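Local coordinates for protein cytochrome c-552 (Thiobacillus ferrooxidans, PDB 1H1O) that carries electrons in the periplasm as a diheme, high-potential cytochrome c of the c4 type, at residues Val32-Gly37 with Gly138-Tyr143. Residues are numbered along the deposited sequence; the frame is centred on the assembly and turned at random.
Sequences VPRLAG and GQRYGY. With HEM (protoporphyrin IX containing Fe), chain D.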
# COMPACT_ATOMS: atom_id res chain seq x y z
N VAL A 32 -5.33 -7.73 0.19
CA VAL A 32 -6.27 -6.63 0.11
C VAL A 32 -5.73 -5.64 1.12
O VAL A 32 -5.70 -5.91 2.32
CB VAL A 32 -7.70 -7.01 0.50
CG1 VAL A 32 -8.59 -5.78 0.44
CG2 VAL A 32 -8.24 -8.07 -0.45
N PRO A 33 -5.29 -4.48 0.65
CA PRO A 33 -4.74 -3.48 1.56
C PRO A 33 -5.78 -2.79 2.40
O PRO A 33 -6.94 -2.64 2.00
CB PRO A 33 -4.06 -2.51 0.61
CG PRO A 33 -5.03 -2.47 -0.53
CD PRO A 33 -5.39 -3.95 -0.71
N ARG A 34 -5.34 -2.39 3.59
CA ARG A 34 -6.18 -1.64 4.49
C ARG A 34 -6.23 -0.27 3.84
O ARG A 34 -5.28 0.14 3.17
CB ARG A 34 -5.53 -1.59 5.88
CG ARG A 34 -5.45 -2.98 6.49
CD ARG A 34 -4.74 -2.99 7.82
NE ARG A 34 -4.69 -4.36 8.34
CZ ARG A 34 -3.59 -4.95 8.76
NH1 ARG A 34 -2.43 -4.30 8.71
NH2 ARG A 34 -3.64 -6.19 9.24
N LEU A 35 -7.33 0.44 4.02
CA LEU A 35 -7.49 1.75 3.41
C LEU A 35 -7.61 2.88 4.41
O LEU A 35 -7.40 4.05 4.07
CB LEU A 35 -8.73 1.76 2.52
CG LEU A 35 -8.76 0.63 1.49
CD1 LEU A 35 -10.02 0.77 0.62
CD2 LEU A 35 -7.49 0.71 0.65
N ALA A 36 -7.97 2.53 5.64
CA ALA A 36 -8.13 3.50 6.71
C ALA A 36 -6.94 4.46 6.86
O ALA A 36 -5.79 4.03 7.03
CB ALA A 36 -8.38 2.78 8.03
N GLY A 37 -7.21 5.76 6.79
CA GLY A 37 -6.15 6.73 6.96
C GLY A 37 -5.22 6.94 5.78
O GLY A 37 -4.30 7.74 5.87
N GLY A 138 1.26 0.31 9.09
CA GLY A 138 0.01 -0.36 9.41
C GLY A 138 -0.57 -1.15 8.26
O GLY A 138 -1.56 -1.86 8.42
N GLN A 139 0.04 -1.03 7.09
CA GLN A 139 -0.43 -1.76 5.93
C GLN A 139 -0.18 -3.24 6.17
O GLN A 139 0.69 -3.61 6.96
CB GLN A 139 0.30 -1.29 4.67
CG GLN A 139 -0.26 -1.85 3.37
CD GLN A 139 -1.78 -1.76 3.33
OE1 GLN A 139 -2.48 -2.61 3.87
NE2 GLN A 139 -2.28 -0.70 2.70
N ARG A 140 -0.95 -4.09 5.50
CA ARG A 140 -0.81 -5.54 5.65
C ARG A 140 0.53 -6.01 5.11
O ARG A 140 1.04 -5.50 4.11
CB ARG A 140 -1.95 -6.26 4.92
CG ARG A 140 -3.33 -5.75 5.29
CD ARG A 140 -4.39 -6.84 5.20
NE ARG A 140 -3.95 -8.03 5.94
CZ ARG A 140 -4.70 -9.12 6.11
NH1 ARG A 140 -5.93 -9.17 5.59
NH2 ARG A 140 -4.22 -10.15 6.79
N TYR A 141 1.08 -6.99 5.79
CA TYR A 141 2.37 -7.57 5.47
C TYR A 141 2.44 -8.14 4.05
O TYR A 141 3.32 -7.76 3.24
CB TYR A 141 2.64 -8.66 6.50
CG TYR A 141 3.87 -9.48 6.27
CD1 TYR A 141 5.14 -8.95 6.48
CD2 TYR A 141 3.75 -10.80 5.87
CE1 TYR A 141 6.27 -9.74 6.31
CE2 TYR A 141 4.88 -11.59 5.69
CZ TYR A 141 6.13 -11.06 5.91
OH TYR A 141 7.23 -11.85 5.72
N GLY A 142 1.52 -9.04 3.74
CA GLY A 142 1.50 -9.65 2.43
C GLY A 142 1.27 -8.58 1.38
O GLY A 142 1.88 -8.62 0.32
N TYR A 143 0.40 -7.62 1.67
CA TYR A 143 0.12 -6.59 0.70
C TYR A 143 1.36 -5.82 0.31
O TYR A 143 1.59 -5.55 -0.87
CB TYR A 143 -0.92 -5.62 1.20
CG TYR A 143 -1.24 -4.58 0.16
CD1 TYR A 143 -2.04 -4.89 -0.95
CD2 TYR A 143 -0.71 -3.29 0.25
CE1 TYR A 143 -2.29 -3.93 -1.94
CE2 TYR A 143 -0.95 -2.34 -0.73
CZ TYR A 143 -1.73 -2.66 -1.82
OH TYR A 143 -1.97 -1.70 -2.77
CHA HEM D . -6.78 -2.14 -3.59
CHB HEM D . -10.28 1.12 -3.19
CHC HEM D . -13.54 -2.42 -3.45
CHD HEM D . -10.08 -5.66 -3.72
C1A HEM D . -7.44 -0.92 -3.45
C2A HEM D . -6.80 0.38 -3.39
C3A HEM D . -7.79 1.31 -3.27
C4A HEM D . -9.03 0.55 -3.27
CMA HEM D . -7.71 2.81 -3.17
CAA HEM D . -5.31 0.63 -3.45
CBA HEM D . -4.67 0.74 -2.05
CGA HEM D . -3.27 0.94 -2.05
O1A HEM D . -2.70 0.86 -0.90
O2A HEM D . -2.59 1.18 -3.07
C1B HEM D . -11.47 0.43 -3.23
C2B HEM D . -12.76 1.08 -3.18
C3B HEM D . -13.69 0.09 -3.29
C4B HEM D . -12.95 -1.16 -3.35
CMB HEM D . -12.94 2.58 -3.07
CAB HEM D . -15.19 0.19 -3.34
CBB HEM D . -15.75 0.99 -4.54
C1C HEM D . -12.89 -3.61 -3.53
C2C HEM D . -13.54 -4.89 -3.64
C3C HEM D . -12.54 -5.80 -3.72
C4C HEM D . -11.32 -5.08 -3.66
CMC HEM D . -15.04 -5.07 -3.65
CAC HEM D . -12.61 -7.33 -3.88
CBC HEM D . -13.43 -7.80 -5.12
C1D HEM D . -8.86 -4.99 -3.70
C2D HEM D . -7.58 -5.66 -3.82
C3D HEM D . -6.67 -4.67 -3.81
C4D HEM D . -7.39 -3.41 -3.65
CMD HEM D . -7.41 -7.16 -3.95
CAD HEM D . -5.19 -4.76 -3.95
CBD HEM D . -4.98 -4.99 -5.54
CGD HEM D . -3.74 -4.63 -6.08
O1D HEM D . -2.71 -5.18 -5.64
O2D HEM D . -3.64 -3.80 -7.03
NA HEM D . -8.79 -0.80 -3.38
NB HEM D . -11.60 -0.94 -3.33
NC HEM D . -11.52 -3.75 -3.54
ND HEM D . -8.72 -3.63 -3.60
FE HEM D . -10.16 -2.30 -3.43
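Gln139 meets the backbone of Arg34 with both ends of its carboxamide. Its OE1 accepts the amide N of Arg34 at 2.9 Å on a lone pair, while its NE2 donates at 3.2 Å to Arg34 O. The same OE1 takes a second N-H, from Arg140 N at 2.7 Å; two bonds hold the oxygen, and with the NE2 bond three fix the amide. A bend at chi2 (46°) turns the carboxamide back to the loop. The Arg34 side chain, extended from CG to NE, gives NH1 to Gly138 O at 2.6 Å, a bent bond with the acceptor near the guanidinium plane but the donor tilted 33° from the carbonyl plane; its NE forms a salt bridge with Asp26. The guanidinium planes of Arg34 and Arg140 are only 13° apart, but it is Arg140 CG, not the head, that lies over the Arg34 face, 3.6 Å from Arg34 CZ. Asp26 probably eases the like charges, though its pair with Arg140 NH1 is long and weak; that NH1 has its main partner in Thr27. Cutting Arg34 back to an alanine is likely to leave Gly138 O and the Asp26 carboxylate without this partner and to uncover Arg140 CG. On the heme side, Pro33 lays CB over the face of the Tyr143 ring in a CH-pi contact, and its O accepts from ND1 of His20, the predicted axial ligand. Tyr143 OH hydrogen-bonds a propionate of the second heme, at the buried interface joining the two cytochrome c domains of a c4-type diheme cytochrome.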